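Local coordinates for BfpC (Escherichia coli, PDB 3VHJ), which takes part in type IV pilus biogenesis as a membrane protein, of which this chain is the N-terminal cytoplasmic domain, probably working with the assembly ATPase BfpD, at residues A[72-77]-A[95-100]. The protein carries 1 engineered substitution. Residues are numbered along the deposited sequence; the frame is centred on the assembly and turned at random.
Sequences VTLLSA and LWLVIG
Leu74 and Leu97 point their side chains at each other and meet tip to tip, Leu74 CD2 lying 3.7 Å from Leu97 CD1. Leu74 is carried out to this meeting by an extended first torsion, CG anti to the backbone N (chi1 176°). Leu97 sets its CG beside the backbone N, anti to the carbonyl carbon (chi1 -50°), and offers the CD1 branch. The second pair, Leu75 and Ile99, is met at a slant: Leu75 CD2 stands 3.9 Å from Ile99 CG2, the short gamma branch and not the longer CG1-CD1 arm. Single methyl-to-methyl approaches thus make both pairs, with the backbones well apart; even the nearest CA atoms, those of Leu75 and Ile99, are 8.0 Å from each other. The contact joins a short turn of helix, 74-77, directly after strand 72-73, to one face of strand 96-101, which runs between 107-113 and 85-90 in a mixed sheet. Alternation along the strand sends Leu97 and Ile99 to this face, while Val98 points away and packs on Phe122 and Val127 of helix 116-127, which covers the other face. Ile99 also touches Phe85 and Phe89, and Leu75 touches Val107, so the apolar cluster extends over the neighbouring strands. Behind the leucines the turn is tied back to the end of the strand: Ser76 OG donates to Thr73 O at 2.8 Å, approaching 23° out of the carbonyl plane, and also bonds to Lys159 N.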
loop_
_atom_site.group_PDB
_atom_site.type_symbol
_atom_site.label_atom_id
_atom_site.label_comp_id
_atom_site.label_asym_id
_atom_site.label_seq_id
_atom_site.Cartn_x
_atom_site.Cartn_y
_atom_site.Cartn_z
ATOM N N VAL A 72 4.485 2.292 10.726
ATOM C CA VAL A 72 3.877 3.270 9.834
ATOM C C VAL A 72 3.581 2.553 8.524
ATOM O O VAL A 72 4.458 1.886 7.972
ATOM C CB VAL A 72 4.840 4.437 9.526
ATOM C CG1 VAL A 72 4.175 5.422 8.569
ATOM C CG2 VAL A 72 5.257 5.125 10.823
ATOM N N THR A 73 2.353 2.674 8.029
ATOM C CA THR A 73 2.003 2.031 6.771
ATOM C C THR A 73 2.552 2.903 5.644
ATOM O O THR A 73 2.394 4.132 5.647
ATOM C CB THR A 73 0.478 1.864 6.614
ATOM O OG1 THR A 73 -0.135 3.144 6.424
ATOM C CG2 THR A 73 -0.110 1.201 7.863
ATOM N N LEU A 74 3.218 2.260 4.693
ATOM C CA LEU A 74 3.821 2.966 3.577
ATOM C C LEU A 74 2.830 3.815 2.792
ATOM O O LEU A 74 3.061 5.003 2.577
ATOM C CB LEU A 74 4.496 1.974 2.625
ATOM C CG LEU A 74 5.079 2.617 1.363
ATOM C CD1 LEU A 74 6.166 3.609 1.760
ATOM C CD2 LEU A 74 5.631 1.547 0.438
ATOM N N LEU A 75 1.724 3.212 2.372
ATOM C CA LEU A 75 0.751 3.948 1.581
ATOM C C LEU A 75 0.204 5.199 2.253
ATOM O O LEU A 75 -0.115 6.171 1.572
ATOM C CB LEU A 75 -0.390 3.024 1.142
ATOM C CG LEU A 75 -0.147 2.285 -0.186
ATOM C CD1 LEU A 75 -0.179 3.292 -1.343
ATOM C CD2 LEU A 75 1.203 1.562 -0.155
ATOM N N SER A 76 0.101 5.193 3.577
ATOM C CA SER A 76 -0.405 6.374 4.276
ATOM C C SER A 76 0.638 7.487 4.253
ATOM O O SER A 76 0.299 8.671 4.319
ATOM C CB SER A 76 -0.742 6.049 5.732
ATOM O OG SER A 76 0.431 5.855 6.510
ATOM N N ALA A 77 1.903 7.093 4.154
ATOM C CA ALA A 77 3.018 8.033 4.148
ATOM C C ALA A 77 3.309 8.656 2.789
ATOM O O ALA A 77 4.045 9.640 2.709
ATOM C CB ALA A 77 4.281 7.349 4.681
ATOM N N LEU A 95 13.056 -6.708 -1.044
ATOM C CA LEU A 95 11.620 -6.844 -1.220
ATOM C C LEU A 95 11.159 -5.977 -2.387
ATOM O O LEU A 95 11.703 -4.900 -2.617
ATOM C CB LEU A 95 10.913 -6.417 0.070
ATOM C CG LEU A 95 9.421 -6.680 0.259
ATOM C CD1 LEU A 95 9.161 -8.183 0.357
ATOM C CD2 LEU A 95 8.962 -5.979 1.538
ATOM N N TRP A 96 10.161 -6.458 -3.120
ATOM C CA TRP A 96 9.609 -5.711 -4.238
ATOM C C TRP A 96 8.204 -5.268 -3.889
ATOM O O TRP A 96 7.417 -6.043 -3.349
ATOM C CB TRP A 96 9.597 -6.561 -5.506
ATOM C CG TRP A 96 10.962 -6.684 -6.082
ATOM C CD1 TRP A 96 11.932 -7.581 -5.722
ATOM C CD2 TRP A 96 11.553 -5.819 -7.052
ATOM N NE1 TRP A 96 13.093 -7.319 -6.410
ATOM C CE2 TRP A 96 12.888 -6.242 -7.234
ATOM C CE3 TRP A 96 11.083 -4.721 -7.788
ATOM C CZ2 TRP A 96 13.760 -5.606 -8.120
ATOM C CZ3 TRP A 96 11.949 -4.090 -8.671
ATOM C CH2 TRP A 96 13.275 -4.536 -8.828
ATOM N N LEU A 97 7.898 -4.017 -4.210
ATOM C CA LEU A 97 6.598 -3.442 -3.908
ATOM C C LEU A 97 5.823 -3.048 -5.163
ATOM O O LEU A 97 6.400 -2.540 -6.118
ATOM C CB LEU A 97 6.787 -2.191 -3.045
ATOM C CG LEU A 97 7.680 -2.326 -1.808
ATOM C CD1 LEU A 97 7.848 -0.952 -1.166
ATOM C CD2 LEU A 97 7.070 -3.326 -0.826
ATOM N N VAL A 98 4.519 -3.305 -5.156
ATOM C CA VAL A 98 3.656 -2.913 -6.265
ATOM C C VAL A 98 2.523 -2.146 -5.597
ATOM O O VAL A 98 1.789 -2.701 -4.782
ATOM C CB VAL A 98 3.082 -4.120 -7.027
ATOM C CG1 VAL A 98 2.157 -3.628 -8.149
ATOM C CG2 VAL A 98 4.226 -4.941 -7.619
ATOM N N ILE A 99 2.396 -0.869 -5.935
ATOM C CA ILE A 99 1.382 -0.025 -5.326
ATOM C C ILE A 99 0.526 0.704 -6.350
ATOM O O ILE A 99 0.887 0.798 -7.515
ATOM C CB ILE A 99 2.037 1.009 -4.386
ATOM C CG1 ILE A 99 2.861 2.010 -5.187
ATOM C CG2 ILE A 99 2.959 0.297 -3.399
ATOM C CD1 ILE A 99 3.525 3.068 -4.333
ATOM N N GLY A 100 -0.615 1.215 -5.898
ATOM C CA GLY A 100 -1.514 1.930 -6.786
ATOM C C GLY A 100 -2.544 2.717 -5.997
ATOM O O GLY A 100 -3.193 2.171 -5.105
#